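Local coordinates for protein geranyltranstransferase (PDB 7LBJ) that probably joins isoprenoid diphosphates head to tail into farnesyl or longer prenyl diphosphates, with magnesium as cofactor, at residues A29-A34 against Q42-S47; G64-T69 against E283-L288; Q148-A153 against V195-L200; A210-F215 against S276-Y281; R226-D231 against S252-L257. One frame throughout, in Å; residues are numbered along the deposited sequence.

Contact 1: residues A29-A34 against Q42-S47; sequences ALPSPA and QAMRYS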
# COMPACT_ATOMS: atom_id res chain seq x y z
N ALA A 29 16.78 3.85 4.03
CA ALA A 29 15.73 3.42 3.10
C ALA A 29 14.73 4.51 2.72
O ALA A 29 14.04 4.36 1.71
CB ALA A 29 14.93 2.26 3.70
N LEU A 30 14.64 5.56 3.48
CA LEU A 30 13.67 6.60 3.17
C LEU A 30 14.31 7.73 2.37
O LEU A 30 15.49 8.04 2.54
CB LEU A 30 13.09 7.17 4.47
CG LEU A 30 12.21 6.19 5.23
CD1 LEU A 30 11.98 6.77 6.61
CD2 LEU A 30 10.88 5.99 4.50
N PRO A 31 13.52 8.39 1.50
CA PRO A 31 14.06 9.51 0.71
C PRO A 31 14.55 10.64 1.60
O PRO A 31 14.06 10.85 2.71
CB PRO A 31 12.87 9.96 -0.14
CG PRO A 31 11.87 8.83 -0.07
CD PRO A 31 12.09 8.17 1.25
N SER A 32 15.53 11.38 1.09
CA SER A 32 16.13 12.47 1.85
C SER A 32 15.15 13.63 1.98
O SER A 32 14.41 13.93 1.04
CB SER A 32 17.41 12.97 1.17
OG SER A 32 17.66 14.33 1.52
N PRO A 33 15.15 14.32 3.12
CA PRO A 33 14.31 15.52 3.25
C PRO A 33 14.73 16.66 2.34
O PRO A 33 13.95 17.61 2.17
CB PRO A 33 14.48 15.89 4.73
CG PRO A 33 15.85 15.37 5.07
CD PRO A 33 15.98 14.09 4.31
N ALA A 34 15.91 16.59 1.74
CA ALA A 34 16.33 17.65 0.82
C ALA A 34 15.88 17.41 -0.62
O ALA A 34 15.85 18.36 -1.40
CB ALA A 34 17.85 17.82 0.86
N GLN A 42 10.02 14.71 4.43
CA GLN A 42 10.20 15.06 5.83
C GLN A 42 9.13 14.41 6.69
O GLN A 42 9.41 13.89 7.78
CB GLN A 42 10.16 16.58 6.01
CG GLN A 42 11.37 17.31 5.49
CD GLN A 42 11.14 18.81 5.39
OE1 GLN A 42 10.25 19.36 6.04
NE2 GLN A 42 11.93 19.48 4.55
N ALA A 43 7.89 14.41 6.18
CA ALA A 43 6.78 13.87 6.96
C ALA A 43 6.86 12.35 7.04
O ALA A 43 6.51 11.77 8.07
CB ALA A 43 5.46 14.30 6.33
N MET A 44 7.28 11.70 5.96
CA MET A 44 7.51 10.26 6.02
C MET A 44 8.53 9.91 7.11
O MET A 44 8.32 9.00 7.91
CB MET A 44 7.97 9.76 4.65
CG MET A 44 6.86 9.78 3.59
SD MET A 44 7.54 9.51 1.93
CE MET A 44 8.01 7.78 2.02
N ARG A 45 9.65 10.65 7.14
CA ARG A 45 10.68 10.37 8.14
C ARG A 45 10.20 10.70 9.54
O ARG A 45 10.45 9.94 10.48
CB ARG A 45 11.94 11.16 7.83
CG ARG A 45 12.68 10.65 6.62
CD ARG A 45 13.78 11.61 6.16
NE ARG A 45 14.68 10.83 5.34
CZ ARG A 45 15.72 10.16 5.81
NH1 ARG A 45 16.19 10.37 7.03
NH2 ARG A 45 16.32 9.25 5.04
N TYR A 46 9.52 11.85 9.69
CA TYR A 46 8.98 12.23 10.99
C TYR A 46 8.08 11.14 11.56
O TYR A 46 8.01 10.96 12.78
CB TYR A 46 8.20 13.53 10.84
CG TYR A 46 7.62 14.11 12.11
CD1 TYR A 46 8.41 14.87 12.97
CD2 TYR A 46 6.29 13.92 12.45
CE1 TYR A 46 7.89 15.42 14.14
CE2 TYR A 46 5.75 14.47 13.63
CZ TYR A 46 6.56 15.22 14.47
OH TYR A 46 6.03 15.76 15.63
N SER A 47 7.38 10.42 10.68
CA SER A 47 6.42 9.41 11.07
C SER A 47 7.04 8.07 11.41
O SER A 47 6.32 7.19 11.90
CB SER A 47 5.38 9.20 9.95
OG SER A 47 4.74 10.42 9.61

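Contact 2: residues G64-T69 against E283-L288; sequences GHLFGT and EEADAL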
# COMPACT_ATOMS: atom_id res chain seq x y z
N GLY A 64 13.62 -14.84 13.16
CA GLY A 64 14.72 -15.32 12.34
C GLY A 64 15.84 -15.86 13.19
O GLY A 64 16.54 -16.80 12.79
N HIS A 65 16.02 -15.29 14.38
CA HIS A 65 17.12 -15.68 15.26
C HIS A 65 16.98 -17.13 15.71
O HIS A 65 17.99 -17.80 15.98
CB HIS A 65 17.15 -14.73 16.47
CG HIS A 65 18.31 -14.95 17.39
ND1 HIS A 65 19.60 -14.63 17.05
CD2 HIS A 65 18.36 -15.44 18.66
CE1 HIS A 65 20.41 -14.91 18.07
NE2 HIS A 65 19.67 -15.41 19.05
N LEU A 66 15.74 -17.63 15.81
CA LEU A 66 15.50 -19.03 16.16
C LEU A 66 16.25 -19.98 15.25
O LEU A 66 16.63 -21.08 15.66
CB LEU A 66 14.02 -19.36 16.06
CG LEU A 66 12.99 -19.03 17.11
CD1 LEU A 66 11.63 -19.49 16.55
CD2 LEU A 66 13.33 -19.78 18.38
N PHE A 67 16.42 -19.59 13.99
CA PHE A 67 17.03 -20.43 12.97
C PHE A 67 18.46 -20.04 12.68
O PHE A 67 19.07 -20.60 11.76
CB PHE A 67 16.19 -20.35 11.69
CG PHE A 67 14.74 -20.60 11.93
CD1 PHE A 67 14.24 -21.90 11.93
CD2 PHE A 67 13.87 -19.56 12.21
CE1 PHE A 67 12.92 -22.15 12.17
CE2 PHE A 67 12.53 -19.81 12.47
CZ PHE A 67 12.06 -21.09 12.44
N GLY A 68 19.02 -19.10 13.44
CA GLY A 68 20.38 -18.66 13.19
C GLY A 68 20.53 -17.75 12.00
O GLY A 68 21.64 -17.58 11.50
N THR A 69 19.44 -17.14 11.55
CA THR A 69 19.46 -16.33 10.34
C THR A 69 20.19 -15.02 10.59
O THR A 69 20.02 -14.37 11.62
CB THR A 69 18.03 -16.06 9.89
OG1 THR A 69 17.41 -17.32 9.66
CG2 THR A 69 17.99 -15.23 8.61
N GLU A 283 18.36 -21.74 23.99
CA GLU A 283 18.60 -20.31 24.15
C GLU A 283 18.23 -19.51 22.92
O GLU A 283 18.03 -18.30 23.03
CB GLU A 283 20.07 -20.03 24.47
CG GLU A 283 20.35 -19.96 25.94
CD GLU A 283 21.81 -19.78 26.20
OE1 GLU A 283 22.36 -18.73 25.80
OE2 GLU A 283 22.42 -20.71 26.77
N GLU A 284 18.17 -20.15 21.75
CA GLU A 284 17.84 -19.43 20.53
C GLU A 284 16.45 -18.80 20.60
O GLU A 284 16.19 -17.85 19.87
CB GLU A 284 17.95 -20.36 19.32
CG GLU A 284 16.87 -21.46 19.22
CD GLU A 284 17.15 -22.72 20.06
OE1 GLU A 284 18.11 -22.73 20.85
OE2 GLU A 284 16.38 -23.70 19.93
N ALA A 285 15.56 -19.30 21.46
CA ALA A 285 14.24 -18.69 21.62
C ALA A 285 14.19 -17.64 22.73
O ALA A 285 13.10 -17.10 22.98
CB ALA A 285 13.18 -19.76 21.90
N ASP A 286 15.31 -17.33 23.38
CA ASP A 286 15.26 -16.37 24.49
C ASP A 286 14.82 -14.98 24.04
O ASP A 286 14.17 -14.27 24.81
CB ASP A 286 16.62 -16.28 25.20
CG ASP A 286 16.81 -17.39 26.23
OD1 ASP A 286 15.83 -18.11 26.54
OD2 ASP A 286 17.93 -17.55 26.74
N ALA A 287 15.17 -14.57 22.81
CA ALA A 287 14.72 -13.27 22.33
C ALA A 287 13.20 -13.24 22.17
O ALA A 287 12.53 -12.31 22.65
CB ALA A 287 15.41 -12.92 21.01
N LEU A 288 12.62 -14.26 21.53
CA LEU A 288 11.17 -14.31 21.44
C LEU A 288 10.54 -14.37 22.83
O LEU A 288 9.53 -13.71 23.09
CB LEU A 288 10.72 -15.52 20.61
CG LEU A 288 10.69 -15.38 19.09
CD1 LEU A 288 10.21 -16.68 18.48
CD2 LEU A 288 9.77 -14.23 18.68

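Contact 3: residues Q148-A153 against V195-L200; sequences QTLAHA and VRMGAL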
# COMPACT_ATOMS: atom_id res chain seq x y z
N GLN A 148 3.06 -11.79 0.10
CA GLN A 148 1.72 -12.32 0.34
C GLN A 148 1.35 -12.20 1.81
O GLN A 148 0.22 -11.83 2.16
CB GLN A 148 1.65 -13.79 -0.07
CG GLN A 148 1.83 -14.07 -1.55
CD GLN A 148 1.94 -15.56 -1.83
OE1 GLN A 148 2.74 -16.26 -1.21
NE2 GLN A 148 1.12 -16.05 -2.73
N THR A 149 2.30 -12.54 2.69
CA THR A 149 2.03 -12.48 4.12
C THR A 149 1.67 -11.06 4.55
O THR A 149 0.69 -10.84 5.26
CB THR A 149 3.26 -12.99 4.90
OG1 THR A 149 3.44 -14.38 4.62
CG2 THR A 149 3.09 -12.81 6.42
N LEU A 150 2.49 -10.09 4.12
CA LEU A 150 2.28 -8.71 4.56
C LEU A 150 0.99 -8.13 4.00
O LEU A 150 0.26 -7.43 4.71
CB LEU A 150 3.48 -7.84 4.14
CG LEU A 150 3.45 -6.43 4.72
CD1 LEU A 150 3.59 -6.47 6.26
CD2 LEU A 150 4.59 -5.62 4.09
N ALA A 151 0.69 -8.42 2.73
CA ALA A 151 -0.54 -7.90 2.15
C ALA A 151 -1.76 -8.48 2.85
O ALA A 151 -2.72 -7.75 3.17
CB ALA A 151 -0.61 -8.23 0.66
N HIS A 152 -1.77 -9.79 3.09
CA HIS A 152 -2.92 -10.39 3.76
C HIS A 152 -3.14 -9.80 5.14
O HIS A 152 -4.28 -9.55 5.56
CB HIS A 152 -2.77 -11.91 3.87
CG HIS A 152 -3.97 -12.58 4.49
ND1 HIS A 152 -3.93 -13.15 5.75
CD2 HIS A 152 -5.23 -12.74 4.04
CE1 HIS A 152 -5.13 -13.64 6.04
NE2 HIS A 152 -5.93 -13.41 5.02
N ALA A 153 -2.05 -9.56 5.87
CA ALA A 153 -2.15 -9.06 7.23
C ALA A 153 -2.45 -7.57 7.30
O ALA A 153 -2.90 -7.10 8.36
CB ALA A 153 -0.85 -9.37 7.98
N VAL A 195 6.20 -12.29 12.87
CA VAL A 195 6.80 -13.56 13.26
C VAL A 195 6.88 -14.51 12.06
O VAL A 195 7.89 -15.19 11.87
CB VAL A 195 6.00 -14.18 14.42
CG1 VAL A 195 6.41 -15.66 14.67
CG2 VAL A 195 6.17 -13.30 15.69
N ARG A 196 5.83 -14.56 11.24
CA ARG A 196 5.85 -15.47 10.10
C ARG A 196 6.96 -15.10 9.12
O ARG A 196 7.64 -15.98 8.58
CB ARG A 196 4.49 -15.48 9.40
CG ARG A 196 4.50 -16.31 8.13
CD ARG A 196 3.10 -16.34 7.48
NE ARG A 196 3.17 -16.94 6.15
CZ ARG A 196 3.16 -18.24 5.93
NH1 ARG A 196 3.02 -19.11 6.92
NH2 ARG A 196 3.26 -18.69 4.67
N MET A 197 7.14 -13.80 8.86
CA MET A 197 8.15 -13.39 7.88
C MET A 197 9.55 -13.69 8.36
O MET A 197 10.39 -14.16 7.58
CB MET A 197 7.98 -11.90 7.54
CG MET A 197 6.63 -11.66 6.82
SD MET A 197 6.10 -9.94 6.84
CE MET A 197 7.10 -9.43 5.51
N GLY A 198 9.84 -13.42 9.64
CA GLY A 198 11.14 -13.78 10.17
C GLY A 198 11.42 -15.27 10.03
O GLY A 198 12.53 -15.67 9.67
N ALA A 199 10.40 -16.09 10.28
CA ALA A 199 10.58 -17.53 10.19
C ALA A 199 10.71 -17.98 8.75
O ALA A 199 11.49 -18.89 8.44
CB ALA A 199 9.43 -18.26 10.88
N LEU A 200 9.95 -17.35 7.83
CA LEU A 200 10.13 -17.65 6.41
C LEU A 200 11.55 -17.33 5.97
O LEU A 200 12.16 -18.11 5.22
CB LEU A 200 9.13 -16.86 5.57
CG LEU A 200 7.69 -17.35 5.61
CD1 LEU A 200 6.81 -16.34 4.88
CD2 LEU A 200 7.62 -18.72 4.94

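Contact 4: residues A210-F215 against S276-Y281; sequences AQLDSF and SILARY. With EDO (1,2-ethanediol), chain F.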
# COMPACT_ATOMS: atom_id res chain seq x y z
N ALA A 210 3.36 -22.92 11.97
CA ALA A 210 2.09 -22.95 12.69
C ALA A 210 2.29 -22.82 14.19
O ALA A 210 1.51 -22.16 14.88
CB ALA A 210 1.35 -24.25 12.35
N GLN A 211 3.32 -23.46 14.71
CA GLN A 211 3.62 -23.33 16.13
C GLN A 211 3.94 -21.88 16.51
O GLN A 211 3.41 -21.34 17.49
CB GLN A 211 4.78 -24.27 16.46
CG GLN A 211 5.34 -24.17 17.87
CD GLN A 211 6.64 -24.95 17.95
OE1 GLN A 211 7.66 -24.51 17.44
NE2 GLN A 211 6.59 -26.15 18.51
N LEU A 212 4.81 -21.24 15.73
CA LEU A 212 5.15 -19.84 15.99
C LEU A 212 3.96 -18.92 15.79
O LEU A 212 3.86 -17.88 16.45
CB LEU A 212 6.30 -19.40 15.08
CG LEU A 212 7.57 -20.17 15.38
CD1 LEU A 212 8.68 -19.79 14.43
CD2 LEU A 212 8.00 -19.95 16.86
N ASP A 213 3.06 -19.27 14.87
CA ASP A 213 1.87 -18.47 14.69
C ASP A 213 0.99 -18.51 15.92
O ASP A 213 0.39 -17.50 16.30
CB ASP A 213 1.10 -18.94 13.46
CG ASP A 213 -0.01 -17.99 13.08
OD1 ASP A 213 0.28 -16.80 12.86
OD2 ASP A 213 -1.18 -18.43 12.99
N SER A 214 0.92 -19.67 16.59
CA SER A 214 0.15 -19.79 17.82
C SER A 214 0.74 -18.89 18.91
O SER A 214 0.02 -18.25 19.68
CB SER A 214 0.15 -21.26 18.26
OG SER A 214 -0.61 -21.48 19.41
N PHE A 215 2.06 -18.86 18.99
CA PHE A 215 2.73 -17.94 19.92
C PHE A 215 2.41 -16.49 19.57
O PHE A 215 2.06 -15.68 20.44
CB PHE A 215 4.23 -18.21 19.87
CG PHE A 215 5.09 -17.13 20.55
CD1 PHE A 215 5.35 -17.19 21.91
CD2 PHE A 215 5.62 -16.09 19.80
CE1 PHE A 215 6.15 -16.21 22.51
CE2 PHE A 215 6.42 -15.12 20.39
CZ PHE A 215 6.68 -15.18 21.75
N SER A 276 4.77 -21.61 27.35
CA SER A 276 4.60 -23.05 27.11
C SER A 276 4.82 -23.43 25.65
O SER A 276 5.26 -24.55 25.36
CB SER A 276 3.20 -23.50 27.54
OG SER A 276 2.25 -23.10 26.55
N ILE A 277 4.46 -22.54 24.72
CA ILE A 277 4.58 -22.87 23.29
C ILE A 277 6.04 -23.01 22.90
O ILE A 277 6.40 -23.85 22.07
CB ILE A 277 3.86 -21.83 22.42
CG1 ILE A 277 2.36 -21.86 22.69
CG2 ILE A 277 4.11 -22.09 20.90
CD1 ILE A 277 1.64 -20.59 22.24
N LEU A 278 6.92 -22.20 23.51
CA LEU A 278 8.34 -22.21 23.18
C LEU A 278 9.17 -23.06 24.13
O LEU A 278 10.41 -23.01 24.06
CB LEU A 278 8.89 -20.78 23.19
CG LEU A 278 8.22 -19.75 22.29
CD1 LEU A 278 8.98 -18.42 22.30
CD2 LEU A 278 8.06 -20.28 20.86
N ALA A 279 8.54 -23.85 25.00
CA ALA A 279 9.28 -24.44 26.11
C ALA A 279 10.37 -25.41 25.66
O ALA A 279 11.34 -25.62 26.38
CB ALA A 279 8.31 -25.13 27.08
N ARG A 280 10.24 -26.01 24.47
CA ARG A 280 11.21 -27.02 24.09
C ARG A 280 12.45 -26.45 23.42
O ARG A 280 13.43 -27.19 23.24
CB ARG A 280 10.56 -28.06 23.18
CG ARG A 280 9.60 -28.98 23.92
CD ARG A 280 8.86 -29.87 22.94
NE ARG A 280 7.91 -30.75 23.60
CZ ARG A 280 6.87 -31.30 22.98
NH1 ARG A 280 6.60 -31.03 21.71
NH2 ARG A 280 6.10 -32.16 23.64
N TYR A 281 12.44 -25.17 23.06
CA TYR A 281 13.59 -24.54 22.42
C TYR A 281 14.69 -24.28 23.44
O TYR A 281 14.46 -24.17 24.64
CB TYR A 281 13.20 -23.22 21.78
CG TYR A 281 12.34 -23.33 20.53
CD1 TYR A 281 10.95 -23.39 20.62
CD2 TYR A 281 12.91 -23.33 19.25
CE1 TYR A 281 10.16 -23.49 19.50
CE2 TYR A 281 12.12 -23.41 18.12
CZ TYR A 281 10.75 -23.49 18.25
OH TYR A 281 9.94 -23.58 17.14
C1 EDO F . -3.80 -20.48 16.32
O1 EDO F . -2.93 -21.02 17.34
C2 EDO F . -3.06 -19.40 15.54
O2 EDO F . -2.35 -20.07 14.49

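Contact 5: residues R226-D231 against S252-L257; sequences RDDILD and STFPAL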
# COMPACT_ATOMS: atom_id res chain seq x y z
N ARG A 226 -2.81 -6.00 28.11
CA ARG A 226 -1.92 -5.21 28.97
C ARG A 226 -2.18 -3.72 28.80
O ARG A 226 -2.22 -2.96 29.79
CB ARG A 226 -0.46 -5.53 28.66
CG ARG A 226 0.58 -4.70 29.45
CD ARG A 226 0.28 -4.75 30.94
NE ARG A 226 1.33 -4.17 31.77
CZ ARG A 226 1.24 -4.01 33.09
NH1 ARG A 226 0.14 -4.35 33.75
NH2 ARG A 226 2.27 -3.50 33.76
N ASP A 227 -2.31 -3.27 27.55
CA ASP A 227 -2.58 -1.86 27.28
C ASP A 227 -3.85 -1.40 27.97
O ASP A 227 -3.88 -0.35 28.61
CB ASP A 227 -2.68 -1.62 25.77
CG ASP A 227 -1.33 -1.28 25.12
OD1 ASP A 227 -0.28 -1.40 25.79
OD2 ASP A 227 -1.32 -0.91 23.93
N ASP A 228 -4.91 -2.21 27.86
CA ASP A 228 -6.17 -1.89 28.52
C ASP A 228 -5.99 -1.77 30.03
O ASP A 228 -6.53 -0.84 30.65
CB ASP A 228 -7.22 -2.96 28.22
CG ASP A 228 -7.88 -2.77 26.88
OD1 ASP A 228 -7.43 -1.88 26.11
OD2 ASP A 228 -8.86 -3.49 26.61
N ILE A 229 -5.26 -2.71 30.63
CA ILE A 229 -5.03 -2.65 32.07
C ILE A 229 -4.28 -1.37 32.44
O ILE A 229 -4.62 -0.69 33.42
CB ILE A 229 -4.29 -3.91 32.55
CG1 ILE A 229 -5.22 -5.12 32.48
CG2 ILE A 229 -3.79 -3.73 33.98
CD1 ILE A 229 -4.49 -6.45 32.53
N LEU A 230 -3.27 -1.02 31.64
CA LEU A 230 -2.48 0.18 31.93
C LEU A 230 -3.32 1.44 31.81
O LEU A 230 -3.18 2.37 32.62
CB LEU A 230 -1.28 0.26 30.99
CG LEU A 230 -0.19 -0.78 31.23
CD1 LEU A 230 0.82 -0.74 30.09
CD2 LEU A 230 0.48 -0.54 32.56
N ASP A 231 -4.20 1.50 30.80
CA ASP A 231 -5.08 2.65 30.63
C ASP A 231 -5.92 2.90 31.88
O ASP A 231 -6.07 4.05 32.32
CB ASP A 231 -5.99 2.45 29.41
CG ASP A 231 -5.26 2.66 28.10
OD1 ASP A 231 -4.14 3.22 28.10
OD2 ASP A 231 -5.81 2.26 27.05
N SER A 252 -15.56 -0.02 24.99
CA SER A 252 -15.44 -1.39 25.48
C SER A 252 -13.97 -1.81 25.57
O SER A 252 -13.20 -1.61 24.63
CB SER A 252 -16.20 -2.36 24.57
OG SER A 252 -17.59 -2.34 24.86
N THR A 253 -13.60 -2.37 26.72
CA THR A 253 -12.24 -2.79 27.02
C THR A 253 -12.30 -4.11 27.77
O THR A 253 -13.35 -4.48 28.32
CB THR A 253 -11.49 -1.78 27.89
OG1 THR A 253 -12.08 -1.78 29.20
CG2 THR A 253 -11.57 -0.39 27.31
N PHE A 254 -11.17 -4.78 27.85
CA PHE A 254 -11.19 -6.05 28.56
C PHE A 254 -11.44 -5.85 30.05
O PHE A 254 -12.22 -6.63 30.62
CB PHE A 254 -9.91 -6.84 28.28
CG PHE A 254 -9.83 -7.35 26.86
CD1 PHE A 254 -10.61 -8.42 26.45
CD2 PHE A 254 -9.04 -6.70 25.93
CE1 PHE A 254 -10.57 -8.88 25.15
CE2 PHE A 254 -9.00 -7.15 24.61
CZ PHE A 254 -9.76 -8.24 24.22
N PRO A 255 -10.86 -4.86 30.74
CA PRO A 255 -11.24 -4.68 32.15
C PRO A 255 -12.69 -4.29 32.34
O PRO A 255 -13.30 -4.67 33.35
CB PRO A 255 -10.30 -3.57 32.65
CG PRO A 255 -9.13 -3.62 31.70
CD PRO A 255 -9.73 -3.99 30.37
N ALA A 256 -13.29 -3.54 31.40
CA ALA A 256 -14.68 -3.16 31.60
C ALA A 256 -15.60 -4.37 31.44
O ALA A 256 -16.57 -4.52 32.18
CB ALA A 256 -15.09 -2.06 30.62
N LEU A 257 -15.28 -5.25 30.49
CA LEU A 257 -16.14 -6.39 30.20
C LEU A 257 -15.85 -7.58 31.11
O LEU A 257 -16.76 -8.38 31.39
CB LEU A 257 -15.96 -6.81 28.75
CG LEU A 257 -16.61 -5.91 27.71
CD1 LEU A 257 -16.00 -6.16 26.33
CD2 LEU A 257 -18.09 -6.17 27.68

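Contact 1: residues A29-A34 against Q42-S47
R45 reaches across from helix 38-46 and grips two successive carbonyl groups, L30 O and P31 O. The carbonyls belong to the irregular connection between helix 11-29 and helix 38-46, so R45 bridges two carbonyls of a helix-to-helix loop in the all-helical prenyl synthase fold. R45 NE gives a nearly straight bond to P31 O, 2.7 Å long with an N-H...O angle of 173°. R45 NH2 gives a second bond to L30 O at 2.9 Å. Both oxygens lie at the edge of the guanidinium, close to its plane. The two donors stand off the carbonyl planes, with NH2 clearly above that of L30. The arm runs extended from CG to NE, which carries the head over to the loop. L30 slides past it in the opposite direction and lays CD1 near R45 CG, while P33 CD rests 3.7 Å from R45 NE. On its other side P33 CB touches Q42 CG at 3.5 Å.

Apolar contacts flank the arginine. The M44 chain bends at its last torsion (chi3 70°), and its CE meets both L30 CD2 and P31 CD. Further out, M44 also packs on helix 115-134 and on A156 of the second subunit. D27 forms a salt bridge with R45 NH1 and so steadies the same guanidinium. S32 OG accepts from A34 N in an ST turn that shapes the loop.

Contact 2: residues G64-T69 against E283-L288
The turn that sets H65 and L66 against E284 and A285 is held at G64 O, which accepts from both F67 N and T69 N. The two donors come from opposite faces of the carbonyl plane, at 3.0 Å for F67 N and 3.2 Å for T69 N. With G68 N bonded to H65 O, this is a Schellman motif in the C-terminal region of helix 55-65. G68 takes the positive phi of 76° that the motif needs.

Across the contact no hydrogen bond forms, and the join is made by van der Waals packing. L66 is the central side chain. Its CD2 lies against A285, 3.5 Å from A285 CB. Its other branch, CD1, meets L288 CD1 at 3.7 Å, and the two leucines cross at about a right angle. E284 folds back on itself: chi1 is 70°, with CG between the backbone N and carbonyl carbon, and the chain bends again at chi2. This brings CG alongside L66 O, while OE2 turns to the backbone N of G282.

The contact thus ties the C-terminal region of helix 55-65 to the start of helix 286-297, the last helix of the chain. L66 and L288 also touch helix 206-233, at L212 and F215 respectively. Beside L66, the H65 ring approaches the E284 backbone, with H65 CD2 3.5 Å from E284 O.

Contact 3: residues Q148-A153 against V195-L200
T149 and M197 are the closest backbone pair of two helical segments that run antiparallel. Their axes lie 10.2 Å apart and the N-to-C directions differ by 176°. Helix 140-154 and helix 176-201 are neighbours in the helical bundle of this synthase. T149 CA and M197 CA are 7.2 Å apart.

The side chain of T149 enters between R196, M197 and L200. Its two branches do different work. The methyl CG2 packs on M197 CG at 3.7 Å and lies alongside R196 CD. The hydroxyl OG1 accepts from R196 NE at 3.0 Å, with an N-H...O angle of 148°. OG1 sits at the edge of the guanidinium and in its plane. R196 gets there with CG anti to the backbone N (chi1 175°) and a chain extended as far as NE. L200 CD1 approaches the same hydroxyl from the next turn, at 3.9 Å.

On the inner side M197 bends at chi3 and brings CE to L150 CB, 4.2 Å away. L150 and M197 both continue into packing with L133 on helix 115-134 and S80 on helix 75-92. Beyond T149, helix 140-154 also faces the second subunit, where Q148 packs on A134 of that subunit.

T149 OG1 is also hydrogen-bonded to A145 O in its own helix. The hydroxyl is therefore held from two directions, by the carbonyl one turn back and by R196 NE. The buried hydroxyl is satisfied at a junction where M197, L150 and L200 supply apolar surface and R196 the donor, and the arginine's aliphatic part closes over the threonine methyl.

Contact 4: residues A210-F215 against S276-Y281
Apolar contacts between I277, L278 and the face of helix 206-233 make most of this join. I277 slides past Q211 in the opposite direction and sets CG2 3.6 Å from Q211 O. Its far end, CD1, rests on the backbone at F215 CA, 3.7 Å away. L278 CD2 meets L212 CD2 at 4.0 Å, the two side chains crossing at about a right angle.

One contact is CH-pi. L278 CD1 stands over a face of the F215 ring, 4.0 Å from its centroid and 27° off the ring normal. F215 has CG anti to its backbone N (chi1 167°), which swings the ring under L278. L288 of helix 286-297 packs on both residues.

The polar link is Y281 OH to Q211 OE1. At 2.5 Å it is very short, and that length should be read with caution. The amide and ring planes are 67° apart. Q208 NE2 is a second partner of the phenol oxygen.

A 1,2-ethanediol molecule, probably from the crystallisation liquor, sits on the same helix. Its O2 bonds to D213 OD2, which also has a salt bridge to R192. A weak bond from S214 OG to its O1 is doubtful, because S214 has a second conformer.

The contact fastens the turn after helix 260-277 to helix 206-233. R289 NH2 bonds L278 O and Y281 O, so the turn is held by its backbone as well. The phenol lies between two glutamine side chains of one helix. If the short bond is real, they probably limit where it can point, while the leucine and isoleucine supply the apolar grip.

Contact 5: residues R226-D231 against S252-L257
D228 OD2 accepts a hydrogen bond from F254 N, the first amide of helix 254-258. D228 belongs to the second aspartate-rich DDxxD motif of the prenyl synthases, here D227, D228 and D231 on helix 206-233. In relatives this motif takes part in binding magnesium and diphosphate, though no metal is present at this contact.

D228 has chi1 -81°, with CG anti to the carbonyl carbon. That torsion turns the carboxylate to the first turn of helix 254-258. The bond from F254 N to OD2 is 2.9 Å long, with a nearly straight N-H...O angle of 171°. The donor meets OD2 on its anti side, somewhat out of the carboxylate plane. The other oxygen, OD1, has a weak hydrogen bond to Q224 NE2, one turn back.

T253 is the N-cap. Its OG1 stands between the backbone N and the carbonyl carbon (chi1 68°), from where it accepts from A256 N at 3.1 Å. Two amides of the first helical turn are thus satisfied by side chains, one local and one from the other segment.

P255 needs no such acceptor for its nitrogen. Its ring lies against D228, with P255 CD 3.5 Å from D228 CB. I229 CG1 meets P255 CG more loosely at 4.3 Å. M260 packs on both I229 and P255.

The F254 ring turns to L221 and V225 of helix 206-233. Its plane is inclined to the D228 carboxylate, and F254 CD2 comes to 3.3 Å from D228 OD2.

Contact 1 comes first and closes a short loop between helix 11-29 and helix 38-46, well away from the rest. Contact 2 spans the widest stretch, joining helix 55-65 to the last helix, and contacts 3, 4 and 5 all fall within its span. Contact 3 pairs helix 140-154 with helix 176-201 and closes before contact 4 opens. Contact 4 binds helix 206-233 to the turn after helix 260-277, and encloses contact 5, which lies further along helix 206-233. No loops cross. Contacts 2, 3 and 4 touch one another: L212 meets L66, V195 and A199, and F67 lies on A199. Contact 5 lies about 26 Å from contact 4, centre to centre.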